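Local structure of B-agarase (Saccharophagus degradans, 4BQ2) at residues A[308-313]-A[436-441]; A[449-454]-A[707-712]; A[231-236]-A[385-390]. The protein probably hydrolyses the beta-1,4 linkages of agarose as a family 50 exo-acting beta-agarase, working from chain ends. One frame throughout, in Å; residues are numbered along the deposited sequence.

In the fold
From its N-terminal part, which carries the calcium site, the chain runs on to helix 222-235, whose end opens contact 3. Before the end of helix 378-387 closes that loop of about 150 residues, the connection after strand 296-301 has already opened contact 1, which closes only at residues 436-441; the two loops therefore cross. Contact 2 follows in series. It starts at residues 449-454, between strands 443-444 and 454-455, and closes near the C terminus at residues 707-712. Contacts 1 and 2 lie about 17 Å apart, centre to centre, among the connecting loops, whereas contact 3 joins two helices, its centre about 38 Å from that of contact 1 and 34 Å from that of contact 2.

Contact 1. Residues A[308-313]-A[436-441]; sequences AQRSAD and WVIGDF
Arg310 and Ile438 reach for each other from opposite directions, and their ends meet with Arg310 NH2 3.9 Å from Ile438 CD1. The methyl approaches the guanidinium obliquely, so this is van der Waals packing against a flat cation. Arg310 gets there by leaving its backbone with CG opposite the carbonyl carbon and then bending at chi3 (52°), which swings the charged end round. Ile438 answers with a straight outer arm, chi2 174°, that carries CD1 forward. An arginine suits this place because its polar end can serve other partners while it leans on the hydrocarbon: NH1 forms a salt bridge with Glu318, and NH2 gives a hydrogen bond to Thr316 O.

A second, looser touch brings Ala312 CB to 4.1 Å from Asp440 OD2. The small methyl takes up little room beside the carboxylate. Asp313 OD1 is 5.7 Å from the same Asp440 OD2, a spacing that probably costs little at so exposed a site. Between Ile438 and Asp440, Gly439 adopts backbone angles at which a CB would press on the preceding carbonyl oxygen, hence its lack of a side chain.

Within 308-313, Ser311 OG accepts from Asp313 N at 3.3 Å, an ST turn that shapes the chain around Ala312. Arg465 of helix 460-477 then joins both segments, bonding to Ile438 O and Asp313 O. The whole is a surface contact between two loops; 436-441 links strand 431-435 to strand 443-444, and helix 460-477 follows further on, consistent with the beta/alpha-barrel expected of this glycosidase family.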
# COMPACT_ATOMS: atom_id res chain seq x y z
N ALA A 308 -6.60 28.94 -5.15
CA ALA A 308 -7.99 28.67 -4.77
C ALA A 308 -8.02 27.71 -3.57
O ALA A 308 -7.25 26.76 -3.51
CB ALA A 308 -8.78 28.10 -5.95
N GLN A 309 -8.89 27.99 -2.60
CA GLN A 309 -9.00 27.09 -1.46
C GLN A 309 -10.10 26.07 -1.69
O GLN A 309 -11.02 26.31 -2.47
CB GLN A 309 -9.22 27.87 -0.15
CG GLN A 309 -8.86 27.08 1.11
CD GLN A 309 -7.55 26.28 0.99
OE1 GLN A 309 -7.58 25.04 0.93
NE2 GLN A 309 -6.41 26.98 0.97
N ARG A 310 -9.98 24.91 -1.04
CA ARG A 310 -11.01 23.87 -1.12
C ARG A 310 -12.36 24.36 -0.57
O ARG A 310 -12.41 25.19 0.35
CB ARG A 310 -10.57 22.63 -0.33
CG ARG A 310 -9.32 21.94 -0.84
CD ARG A 310 -8.91 20.78 0.06
NE ARG A 310 -10.05 19.87 0.31
CZ ARG A 310 -10.42 18.89 -0.51
NH1 ARG A 310 -9.73 18.64 -1.64
NH2 ARG A 310 -11.48 18.13 -0.21
N SER A 311 -13.44 23.86 -1.17
CA SER A 311 -14.79 23.98 -0.63
C SER A 311 -15.01 22.90 0.45
O SER A 311 -14.62 21.72 0.27
CB SER A 311 -15.82 23.85 -1.77
OG SER A 311 -17.08 23.35 -1.32
N ALA A 312 -15.61 23.31 1.58
CA ALA A 312 -15.84 22.40 2.70
C ALA A 312 -16.81 21.27 2.34
O ALA A 312 -16.81 20.22 2.98
CB ALA A 312 -16.32 23.17 3.93
N ASP A 313 -17.62 21.48 1.30
CA ASP A 313 -18.60 20.47 0.86
C ASP A 313 -18.06 19.48 -0.20
O ASP A 313 -18.79 18.58 -0.60
CB ASP A 313 -19.88 21.14 0.34
CG ASP A 313 -20.68 21.81 1.44
OD1 ASP A 313 -20.45 21.50 2.64
OD2 ASP A 313 -21.55 22.64 1.10
N TRP A 436 -15.29 8.69 -1.28
CA TRP A 436 -14.75 8.85 0.07
C TRP A 436 -15.75 9.65 0.88
O TRP A 436 -16.22 10.69 0.41
CB TRP A 436 -13.47 9.70 0.04
CG TRP A 436 -12.32 9.28 -0.79
CD1 TRP A 436 -12.05 9.69 -2.07
CD2 TRP A 436 -11.20 8.48 -0.38
NE1 TRP A 436 -10.85 9.17 -2.49
CE2 TRP A 436 -10.29 8.44 -1.46
CE3 TRP A 436 -10.87 7.82 0.80
CZ2 TRP A 436 -9.07 7.72 -1.41
CZ3 TRP A 436 -9.64 7.10 0.88
CH2 TRP A 436 -8.78 7.03 -0.23
N VAL A 437 -16.05 9.20 2.09
CA VAL A 437 -16.93 9.96 2.97
C VAL A 437 -16.04 10.85 3.83
O VAL A 437 -15.37 10.40 4.77
CB VAL A 437 -17.84 9.06 3.85
CG1 VAL A 437 -18.81 9.90 4.71
CG2 VAL A 437 -18.61 8.12 2.95
N ILE A 438 -16.04 12.14 3.47
CA ILE A 438 -15.25 13.13 4.18
C ILE A 438 -16.16 14.28 4.53
O ILE A 438 -17.24 14.44 3.95
CB ILE A 438 -14.03 13.62 3.33
CG1 ILE A 438 -14.50 14.42 2.09
CG2 ILE A 438 -13.15 12.43 2.93
CD1 ILE A 438 -13.36 15.07 1.28
N GLY A 439 -15.74 15.11 5.47
CA GLY A 439 -16.58 16.24 5.85
C GLY A 439 -16.30 16.73 7.26
O GLY A 439 -15.32 16.32 7.87
N ASP A 440 -17.15 17.60 7.78
CA ASP A 440 -16.89 18.21 9.08
C ASP A 440 -17.54 17.49 10.24
O ASP A 440 -17.63 18.07 11.32
CB ASP A 440 -17.41 19.66 9.08
CG ASP A 440 -16.69 20.52 8.10
OD1 ASP A 440 -15.45 20.35 7.99
OD2 ASP A 440 -17.35 21.36 7.43
N PHE A 441 -18.04 16.27 10.01
CA PHE A 441 -18.72 15.47 11.03
C PHE A 441 -17.79 15.24 12.21
O PHE A 441 -16.58 15.41 12.10
CB PHE A 441 -19.26 14.13 10.48
CG PHE A 441 -18.28 13.40 9.55
CD1 PHE A 441 -17.13 12.77 10.06
CD2 PHE A 441 -18.51 13.37 8.18
CE1 PHE A 441 -16.25 12.11 9.20
CE2 PHE A 441 -17.63 12.73 7.31
CZ PHE A 441 -16.50 12.09 7.82

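Contact 2. Residues A[449-454]-A[707-712]; sequences DFWGAM and TGRAYD
The six-membered ring of Trp451 lies against three side chains of 707-712 along its CE3-CZ3-CH2 rim. Tyr711 runs nearly parallel to it, planes 15° apart, but the rings are slid so far that they barely overlap, with centroids 5.6 Å apart. Contact is therefore between rims: Trp451 CZ3 is 3.5 Å from Tyr711 CE2, and the phenol oxygen lies near Trp451 CE3. Asp712 comes to the edge of the indole, close to its plane, with OD2 3.3 Å from Trp451 CH2; the slightly positive C-H rim of an aromatic ring suits such an oxygen. Arg709 completes the set, its NH2 3.7 Å from Trp451 CH2, with guanidinium and indole planes 68° apart.

Behind this first shell, Arg709 holds Asp712 side-on. Arg709 NE donates to Asp712 OD1 at 2.7 Å and Arg709 NH2 to Asp712 OD2 at 2.9 Å, a bidentate salt bridge with both bonds nearly straight. The carboxylate oxygens lie in the guanidinium plane, whereas the nitrogens approach from above the carboxylate plane. Two bonds fix the rotation of both groups, and the extended Arg709 chain provides the reach. Tyr711 CD2 covers one guanidinium face, offset toward its rim. On the other segment, Phe450 CD2 sits 3.7 Å over the face of the Trp451 indole, probably limiting its movement, while Trp451 NE1 bonds to Glu491.

Glu491 lies just beyond strand 483-488, and Asp712 O also bonds to Arg139 of the CBM-like domain. The contact joins the loop between strands 443-444 and 454-455 to the one running from strand 693-699 toward helix 729-739.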
# COMPACT_ATOMS: atom_id res chain seq x y z
N ASP A 449 -4.37 6.46 14.49
CA ASP A 449 -5.00 6.68 13.20
C ASP A 449 -3.92 7.05 12.19
O ASP A 449 -3.16 8.01 12.40
CB ASP A 449 -6.01 7.83 13.29
CG ASP A 449 -7.09 7.58 14.31
OD1 ASP A 449 -7.50 6.42 14.52
OD2 ASP A 449 -7.55 8.59 14.90
N PHE A 450 -3.87 6.28 11.11
CA PHE A 450 -2.85 6.44 10.11
C PHE A 450 -3.19 7.47 9.02
O PHE A 450 -2.65 8.58 8.99
CB PHE A 450 -2.45 5.10 9.50
CG PHE A 450 -1.22 5.22 8.65
CD1 PHE A 450 0.02 5.42 9.25
CD2 PHE A 450 -1.32 5.25 7.26
CE1 PHE A 450 1.16 5.60 8.49
CE2 PHE A 450 -0.18 5.42 6.48
CZ PHE A 450 1.06 5.61 7.10
N TRP A 451 -4.07 7.10 8.10
CA TRP A 451 -4.43 8.04 7.01
C TRP A 451 -5.20 9.28 7.49
O TRP A 451 -5.18 10.32 6.83
CB TRP A 451 -5.23 7.29 5.94
CG TRP A 451 -4.46 6.23 5.17
CD1 TRP A 451 -4.79 4.90 5.06
CD2 TRP A 451 -3.28 6.43 4.37
NE1 TRP A 451 -3.88 4.26 4.25
CE2 TRP A 451 -2.94 5.17 3.82
CE3 TRP A 451 -2.47 7.54 4.07
CZ2 TRP A 451 -1.82 4.99 2.98
CZ3 TRP A 451 -1.36 7.37 3.24
CH2 TRP A 451 -1.05 6.10 2.70
N GLY A 452 -5.87 9.19 8.64
CA GLY A 452 -6.73 10.26 9.13
C GLY A 452 -7.56 9.79 10.30
O GLY A 452 -7.61 8.59 10.60
N ALA A 453 -8.23 10.73 10.97
CA ALA A 453 -9.08 10.39 12.11
C ALA A 453 -10.30 9.58 11.66
O ALA A 453 -10.75 9.69 10.50
CB ALA A 453 -9.54 11.66 12.81
N MET A 454 -10.86 8.81 12.58
CA MET A 454 -12.02 7.95 12.30
C MET A 454 -13.33 8.73 12.48
O MET A 454 -13.41 9.63 13.34
CB MET A 454 -11.96 6.71 13.19
CG MET A 454 -10.85 5.76 12.79
SD MET A 454 -11.11 5.02 11.15
CE MET A 454 -12.36 3.79 11.56
N THR A 707 10.96 10.49 -6.89
CA THR A 707 11.18 11.35 -5.74
C THR A 707 9.95 11.46 -4.86
O THR A 707 9.83 12.41 -4.06
CB THR A 707 11.61 12.76 -6.18
OG1 THR A 707 10.68 13.28 -7.16
CG2 THR A 707 13.02 12.68 -6.77
N GLY A 708 9.06 10.48 -4.97
CA GLY A 708 7.86 10.45 -4.14
C GLY A 708 6.60 11.07 -4.71
O GLY A 708 6.61 12.17 -5.24
N ARG A 709 5.47 10.37 -4.58
CA ARG A 709 4.20 11.00 -4.92
C ARG A 709 3.96 12.14 -3.92
O ARG A 709 4.35 12.03 -2.76
CB ARG A 709 3.03 9.99 -4.92
CG ARG A 709 2.66 9.46 -3.54
CD ARG A 709 1.55 8.40 -3.63
NE ARG A 709 1.21 7.85 -2.32
CZ ARG A 709 0.16 7.06 -2.08
NH1 ARG A 709 -0.61 6.67 -3.10
NH2 ARG A 709 -0.09 6.65 -0.83
N ALA A 710 3.38 13.23 -4.39
CA ALA A 710 3.16 14.43 -3.57
C ALA A 710 2.43 14.14 -2.22
O ALA A 710 2.75 14.73 -1.18
CB ALA A 710 2.41 15.49 -4.40
N TYR A 711 1.47 13.22 -2.23
CA TYR A 711 0.69 12.93 -1.03
C TYR A 711 1.53 12.48 0.17
O TYR A 711 1.34 12.98 1.25
CB TYR A 711 -0.38 11.87 -1.35
CG TYR A 711 -1.33 11.48 -0.21
CD1 TYR A 711 -1.99 12.46 0.56
CD2 TYR A 711 -1.65 10.13 0.02
CE1 TYR A 711 -2.92 12.11 1.53
CE2 TYR A 711 -2.56 9.76 1.00
CZ TYR A 711 -3.18 10.75 1.76
OH TYR A 711 -4.07 10.36 2.74
N ASP A 712 2.46 11.55 -0.02
CA ASP A 712 3.11 10.98 1.15
C ASP A 712 4.50 10.40 0.92
O ASP A 712 5.01 9.68 1.80
CB ASP A 712 2.18 9.89 1.73
CG ASP A 712 2.14 8.66 0.85
OD1 ASP A 712 2.71 8.72 -0.28
OD2 ASP A 712 1.56 7.64 1.31

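Contact 3. Residues A[231-236]-A[385-390]; sequences VELAEL and RKYGET
Tyr387 and Leu233 contribute most of the buried surface here, and they meet loosely: Leu233 CD2 lies 4.4 Å from Tyr387 OH and comes obliquely to the ring. A branched aliphatic chain suits the spot, as it can rest on the aromatic carbons beside the hydroxyl without competing for its hydrogen bond. Lys386 CB sits 4.0 Å over the centre of one face of the Tyr387 ring, so the lysine stem covers that face of the neighbouring tyrosine.

Glu232 is the third main contributor, and it meets Lys386 at about a right angle. With CG opposite the backbone N (chi1 -175°) and the rest of the chain extended, its carboxylate reaches toward 385-390, yet Glu232 OE1 stays 4.2 Å from Lys386 NZ, beyond a salt bridge. A water bridges that distance. It donates to Glu232 OE1 at 2.8 Å, accepts from Lys386 NZ at 2.7 Å, and is hydrogen-bonded to Tyr387 OH at 2.9 Å, so three side chains from two helix ends share one molecule. The charges are also met directly from outside, as Glu232 OE2 pairs with Arg406 and Lys386 NZ with Asp725, which probably favours the ionised forms of both.

Gly388, with positive phi, turns the chain away as helix 378-387 ends. The contact packs the C-terminal ends of helices 222-235 and 378-387 together. Lys386 O receives a further bond from Arg229 of the first helix, while Val402 of helix 394-410 touches both Leu233 and Tyr387 and draws a third helix into the group.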
# COMPACT_ATOMS: atom_id res chain seq x y z
N VAL A 231 6.00 0.94 -31.64
CA VAL A 231 6.06 -0.52 -31.53
C VAL A 231 4.81 -1.02 -30.79
O VAL A 231 4.16 -1.97 -31.22
CB VAL A 231 7.36 -0.95 -30.79
CG1 VAL A 231 7.28 -2.37 -30.28
CG2 VAL A 231 8.57 -0.81 -31.72
N GLU A 232 4.47 -0.35 -29.70
CA GLU A 232 3.32 -0.76 -28.91
C GLU A 232 2.01 -0.52 -29.68
O GLU A 232 1.16 -1.41 -29.77
CB GLU A 232 3.32 -0.05 -27.55
CG GLU A 232 2.19 -0.57 -26.69
CD GLU A 232 1.99 0.15 -25.37
OE1 GLU A 232 2.56 1.24 -25.14
OE2 GLU A 232 1.24 -0.42 -24.56
N LEU A 233 1.84 0.68 -30.23
CA LEU A 233 0.61 1.02 -30.94
C LEU A 233 0.31 0.05 -32.11
O LEU A 233 -0.86 -0.24 -32.38
CB LEU A 233 0.63 2.46 -31.44
CG LEU A 233 0.72 3.62 -30.42
CD1 LEU A 233 0.53 4.95 -31.13
CD2 LEU A 233 -0.28 3.48 -29.28
N ALA A 234 1.35 -0.48 -32.74
CA ALA A 234 1.17 -1.45 -33.82
C ALA A 234 0.60 -2.77 -33.29
O ALA A 234 -0.06 -3.48 -34.03
CB ALA A 234 2.46 -1.67 -34.59
N GLU A 235 0.80 -3.06 -32.01
CA GLU A 235 0.29 -4.31 -31.42
C GLU A 235 -1.09 -4.19 -30.78
O GLU A 235 -1.79 -5.17 -30.63
CB GLU A 235 1.32 -4.91 -30.45
CG GLU A 235 2.59 -5.35 -31.18
CD GLU A 235 3.86 -5.20 -30.35
OE1 GLU A 235 3.77 -5.34 -29.11
OE2 GLU A 235 4.95 -4.97 -30.94
N LEU A 236 -1.47 -2.97 -30.41
CA LEU A 236 -2.77 -2.73 -29.81
C LEU A 236 -3.85 -2.52 -30.85
O LEU A 236 -3.84 -1.52 -31.61
CB LEU A 236 -2.69 -1.54 -28.85
CG LEU A 236 -1.70 -1.73 -27.69
CD1 LEU A 236 -1.59 -0.44 -26.90
CD2 LEU A 236 -2.06 -2.90 -26.78
N ARG A 385 4.50 14.43 -24.62
CA ARG A 385 5.65 14.14 -25.49
C ARG A 385 5.35 13.02 -26.46
O ARG A 385 5.73 13.11 -27.63
CB ARG A 385 6.89 13.75 -24.68
CG ARG A 385 7.55 14.92 -23.95
CD ARG A 385 8.80 14.40 -23.24
NE ARG A 385 9.64 15.47 -22.71
CZ ARG A 385 9.89 15.72 -21.42
NH1 ARG A 385 9.34 14.99 -20.46
NH2 ARG A 385 10.70 16.72 -21.08
N LYS A 386 4.71 11.95 -25.99
CA LYS A 386 4.41 10.78 -26.85
C LYS A 386 3.32 11.00 -27.88
O LYS A 386 3.46 10.54 -29.03
CB LYS A 386 3.96 9.57 -26.02
CG LYS A 386 5.09 8.77 -25.39
CD LYS A 386 4.57 7.59 -24.54
CE LYS A 386 3.90 6.52 -25.38
NZ LYS A 386 3.77 5.22 -24.64
N TYR A 387 2.24 11.64 -27.46
CA TYR A 387 1.03 11.67 -28.27
C TYR A 387 0.77 13.01 -28.91
O TYR A 387 -0.08 13.10 -29.81
CB TYR A 387 -0.20 11.19 -27.47
CG TYR A 387 -0.06 9.77 -26.95
CD1 TYR A 387 0.32 8.73 -27.80
CD2 TYR A 387 -0.34 9.46 -25.63
CE1 TYR A 387 0.45 7.42 -27.33
CE2 TYR A 387 -0.21 8.15 -25.15
CZ TYR A 387 0.18 7.13 -26.03
OH TYR A 387 0.29 5.85 -25.59
N GLY A 388 1.50 14.03 -28.44
CA GLY A 388 1.38 15.39 -28.94
C GLY A 388 -0.04 15.90 -28.77
O GLY A 388 -0.81 15.36 -27.96
N GLU A 389 -0.39 16.93 -29.55
CA GLU A 389 -1.75 17.50 -29.54
C GLU A 389 -2.43 17.62 -30.92
O GLU A 389 -1.92 18.30 -31.81
CB GLU A 389 -1.73 18.86 -28.86
CG GLU A 389 -1.42 18.76 -27.40
CD GLU A 389 -1.69 20.06 -26.69
OE1 GLU A 389 -1.18 21.09 -27.17
OE2 GLU A 389 -2.42 20.07 -25.69
N THR A 390 -3.56 16.93 -31.08
CA THR A 390 -4.43 17.08 -32.26
C THR A 390 -5.56 18.06 -31.96
O THR A 390 -6.34 18.46 -32.86
CB THR A 390 -4.97 15.71 -32.73
OG1 THR A 390 -3.91 15.01 -33.39
CG2 THR A 390 -6.10 15.87 -33.74
O HOH W 1 2.23 3.76 -26.33